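Side-chain contacts in periplasmic His/Glu/Gln/Arg/opine family-binding protein (Silicibacter pomeroyi, PDB 3I6V), which binds free lysine in the cleft between its two lobes and probably delivers amino acids of this kind to an ABC transporter: residues A[77-80]-A[81-85]; A[113-116]-A[117-120]. One frame throughout, in Å; residues are numbered along the deposited sequence.

Interaction 1 of 2, residues A[77-80]-A[81-85]. With NA (sodium ion), chain C; LYS (lysine), chain B.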
# COMPACT_ATOMS: atom_id res chain seq x y z
N GLU A 77 5.78 -14.71 2.26
CA GLU A 77 6.51 -14.77 0.99
C GLU A 77 7.54 -13.65 0.88
O GLU A 77 8.67 -13.86 0.36
CB GLU A 77 5.52 -14.76 -0.22
CG GLU A 77 6.21 -14.45 -1.56
CD GLU A 77 5.31 -14.66 -2.77
OE1 GLU A 77 4.11 -14.98 -2.59
OE2 GLU A 77 5.82 -14.49 -3.90
N ARG A 78 7.18 -12.45 1.34
CA ARG A 78 8.13 -11.33 1.23
C ARG A 78 9.16 -11.44 2.33
O ARG A 78 10.28 -11.02 2.19
CB ARG A 78 7.46 -9.95 1.28
CG ARG A 78 6.69 -9.65 -0.02
CD ARG A 78 5.65 -8.54 0.22
NE ARG A 78 4.94 -8.22 -1.03
CZ ARG A 78 3.76 -7.62 -1.07
NH1 ARG A 78 3.11 -7.36 0.05
NH2 ARG A 78 3.20 -7.36 -2.25
N ASP A 79 8.76 -12.00 3.45
CA ASP A 79 9.73 -12.31 4.52
C ASP A 79 10.86 -13.29 4.09
O ASP A 79 11.90 -13.39 4.78
CB ASP A 79 8.97 -12.77 5.78
CG ASP A 79 9.89 -13.04 6.98
OD1 ASP A 79 10.80 -12.19 7.30
OD2 ASP A 79 9.71 -14.11 7.60
N GLU A 80 10.71 -13.97 2.94
CA GLU A 80 11.81 -14.79 2.40
C GLU A 80 12.99 -13.94 1.97
O GLU A 80 14.10 -14.42 1.98
CB GLU A 80 11.38 -15.63 1.18
CG GLU A 80 10.19 -16.56 1.47
CD GLU A 80 9.60 -17.18 0.20
OE1 GLU A 80 10.13 -16.94 -0.91
OE2 GLU A 80 8.61 -17.92 0.31
N VAL A 81 12.75 -12.68 1.58
CA VAL A 81 13.88 -11.81 1.10
C VAL A 81 14.15 -10.51 1.88
O VAL A 81 15.26 -9.96 1.82
CB VAL A 81 13.71 -11.45 -0.35
CG1 VAL A 81 13.90 -12.70 -1.27
CG2 VAL A 81 12.33 -10.78 -0.55
N ILE A 82 13.15 -10.00 2.59
CA ILE A 82 13.33 -8.78 3.38
C ILE A 82 12.75 -9.02 4.77
O ILE A 82 12.11 -10.05 4.98
CB ILE A 82 12.60 -7.54 2.72
CG1 ILE A 82 11.11 -7.79 2.60
CG2 ILE A 82 13.23 -7.22 1.33
CD1 ILE A 82 10.27 -6.50 2.28
N ASP A 83 12.92 -8.05 5.69
CA ASP A 83 12.33 -8.11 7.03
C ASP A 83 11.37 -6.94 7.25
O ASP A 83 11.60 -5.83 6.75
CB ASP A 83 13.42 -8.05 8.10
CG ASP A 83 14.04 -9.42 8.43
OD1 ASP A 83 13.59 -10.50 7.93
OD2 ASP A 83 15.03 -9.42 9.18
N PHE A 84 10.29 -7.18 7.98
CA PHE A 84 9.28 -6.13 8.22
C PHE A 84 9.31 -5.62 9.67
O PHE A 84 9.62 -6.40 10.58
CB PHE A 84 7.88 -6.67 7.94
CG PHE A 84 7.58 -6.88 6.48
CD1 PHE A 84 7.71 -8.14 5.91
CD2 PHE A 84 7.10 -5.82 5.69
CE1 PHE A 84 7.42 -8.36 4.56
CE2 PHE A 84 6.79 -6.01 4.33
CZ PHE A 84 6.94 -7.28 3.76
N THR A 85 8.98 -4.35 9.87
CA THR A 85 8.57 -3.85 11.20
C THR A 85 7.22 -4.47 11.52
O THR A 85 6.63 -5.13 10.68
CB THR A 85 8.39 -2.28 11.20
OG1 THR A 85 7.32 -1.90 10.30
CG2 THR A 85 9.66 -1.58 10.81
NA NA C . 12.91 -12.01 6.19
N LYS B . -1.01 -4.10 0.38
CA LYS B . -0.98 -4.83 -0.93
C LYS B . 0.30 -5.61 -1.09
O LYS B . 1.20 -5.45 -0.26
CB LYS B . -1.15 -3.83 -2.10
CG LYS B . 0.02 -2.86 -2.30
CD LYS B . -0.31 -1.86 -3.46
CE LYS B . 0.88 -0.88 -3.78
NZ LYS B . 0.45 0.14 -4.86
OXT LYS B . 0.46 -6.40 -2.07
O HOH W 1 9.70 -9.96 8.57
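Arg78 and Phe84 meet at the turn that leads from the short helix 76-79 into strand 83-89, in a family 3 solute-binding protein of the periplasmic binding protein fold. Arg78 faces two ways. Its CB lies at the edge of the Phe84 ring and in the ring plane, 3.6 Å from CE1. Beyond CG, which is anti to the carbonyl carbon (chi1 -73°), the chain runs extended to NE and carries the guanidinium to the ligand. There NH1 gives a hydrogen bond to lysine O at 2.7 Å and NH2 one to lysine OXT at 2.9 Å; the carboxylate carbon lies in the guanidinium plane, the geometry of a two-pronged pairing. The backbone O of Arg78 ties the turn together by accepting from two amides: Val81 N stands above the carbonyl plane, whereas Ile82 N, 3.1 Å away, lies nearly in line with the C=O bond.

Asp79 builds the sodium site. Its side chain swings away from its own amide nitrogen (chi1 -176°), and this brings OD1 to the ion that its carbonyl O also binds; Ile82 O and Asp83 OD1 add further ligands, and Glu186 completes the set. The two carboxylates, their planes 34° apart, bring OD1 of Asp79 within 3.3 Å of OD1 of Asp83, a closeness the shared cation would probably offset. A water donates to Asp79 OD1 and accepts from Phe84 N at 2.9 Å.

Interaction 2 of 2, residues A[113-116]-A[117-120]; sequences TATI and QAGY. With LYS (lysine), chain B.
Ile116 and Gln117 lie side by side and point the same way, both reaching the bound lysine from the start of helix 116-123. Ile116 CG1 sits 3.4 Å from Gln117 OE1, and CD1 extends to the ligand CA at 4.0 Å. The Gln117 chain bends at its second torsion (chi2 84°), which brings the amide back beside Ile116 and sets OE1 3.4 Å from the ligand CB; NE2 is hydrogen-bonded to Ser94 OG, which helps fix the amide's rotation.

Thr115 faces the helix from its N-cap position. Its OG1, held between backbone N and carbonyl carbon (chi1 59°), accepts from Ala118 N at 3.0 Å in a nearly straight bond (170° at the hydrogen), and OG1 also bonds to Gln112 O. A valine in its place would probably leave the Ala118 amide without its capping acceptor and Gln112 O without this partner. Thr115 O in turn accepts from Gly119 N, and Ile116 O from Tyr120 N, the first helical bonds. Ile116 N gives its hydrogen to lysine OXT at 2.8 Å, so the ligand carboxylate lies at the amino end of the helix, where the dipole would probably favour its negative charge.

Within the fold, this turn joins strand 108-112 to helix 116-123; Ala118 rests on Glu130 of strand 127-131, and the Tyr120 ring stacks with Phe150 of strand 148-152.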
# COMPACT_ATOMS: atom_id res chain seq x y z
N THR A 113 0.72 -5.65 -10.45
CA THR A 113 1.77 -6.65 -10.41
C THR A 113 2.43 -6.74 -9.03
O THR A 113 2.52 -5.75 -8.34
CB THR A 113 2.91 -6.32 -11.43
OG1 THR A 113 2.32 -6.12 -12.73
CG2 THR A 113 3.81 -7.46 -11.57
N ALA A 114 2.89 -7.93 -8.67
CA ALA A 114 3.63 -8.13 -7.40
C ALA A 114 2.85 -7.71 -6.15
O ALA A 114 3.44 -7.12 -5.25
CB ALA A 114 5.05 -7.41 -7.45
N THR A 115 1.55 -7.98 -6.11
CA THR A 115 0.76 -7.67 -4.92
C THR A 115 0.03 -8.92 -4.40
O THR A 115 -0.12 -9.92 -5.13
CB THR A 115 -0.33 -6.59 -5.19
OG1 THR A 115 -1.21 -7.04 -6.20
CG2 THR A 115 0.30 -5.20 -5.57
N ILE A 116 -0.47 -8.84 -3.18
CA ILE A 116 -1.23 -9.97 -2.63
C ILE A 116 -2.52 -10.11 -3.42
O ILE A 116 -3.04 -11.22 -3.57
CB ILE A 116 -1.48 -9.80 -1.12
CG1 ILE A 116 -2.30 -8.54 -0.83
CG2 ILE A 116 -0.13 -9.75 -0.39
CD1 ILE A 116 -2.42 -8.18 0.64
N GLN A 117 -3.01 -8.99 -3.96
CA GLN A 117 -4.27 -9.00 -4.75
C GLN A 117 -4.06 -9.75 -6.04
O GLN A 117 -4.87 -10.61 -6.41
CB GLN A 117 -4.83 -7.58 -4.97
CG GLN A 117 -5.46 -6.97 -3.70
CD GLN A 117 -4.41 -6.33 -2.79
OE1 GLN A 117 -3.24 -6.22 -3.17
NE2 GLN A 117 -4.82 -5.92 -1.57
N ALA A 118 -2.96 -9.46 -6.73
CA ALA A 118 -2.60 -10.26 -7.90
C ALA A 118 -2.45 -11.76 -7.54
O ALA A 118 -2.93 -12.60 -8.28
CB ALA A 118 -1.31 -9.76 -8.56
N GLY A 119 -1.79 -12.07 -6.45
CA GLY A 119 -1.66 -13.49 -6.02
C GLY A 119 -3.01 -14.19 -5.80
O GLY A 119 -3.20 -15.33 -6.22
N TYR A 120 -3.95 -13.48 -5.18
CA TYR A 120 -5.28 -14.01 -4.88
C TYR A 120 -6.03 -14.26 -6.17
O TYR A 120 -6.66 -15.31 -6.34
CB TYR A 120 -6.04 -13.01 -4.01
CG TYR A 120 -7.48 -13.41 -3.70
CD1 TYR A 120 -7.79 -14.11 -2.54
CD2 TYR A 120 -8.52 -13.04 -4.56
CE1 TYR A 120 -9.13 -14.47 -2.24
CE2 TYR A 120 -9.86 -13.38 -4.27
CZ TYR A 120 -10.16 -14.10 -3.13
OH TYR A 120 -11.49 -14.43 -2.86
N LYS B . -1.01 -4.10 0.38
CA LYS B . -0.98 -4.83 -0.93
C LYS B . 0.30 -5.61 -1.09
O LYS B . 1.20 -5.45 -0.26
CB LYS B . -1.15 -3.83 -2.10
CG LYS B . 0.02 -2.86 -2.30
CD LYS B . -0.31 -1.86 -3.46
CE LYS B . 0.88 -0.88 -3.78
NZ LYS B . 0.45 0.14 -4.86
OXT LYS B . 0.46 -6.40 -2.07

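Interactions 1 and 2 lie on the two lobes that meet over the lysine carboxylate, their centres about 16 Å apart. OXT receives Arg78 NH2 from residues 77-80 and Ile116 N from residues 113-116, while O is taken by Arg78 NH1, so a side-chain cation and a helix N-terminus would together probably stabilise one anion. The two also meet directly: Arg78 NH2 lies 3.0 Å from Ala114 O, a probable hydrogen bond, and Arg78 NH1 packs 4.0 Å from Ile116 CG2. These links span the cleft, consistent with a closed, ligand-bound form. Of the two, interaction 1 also holds the sodium ion, bound by Asp79, Ile82 and Asp83 with Glu186.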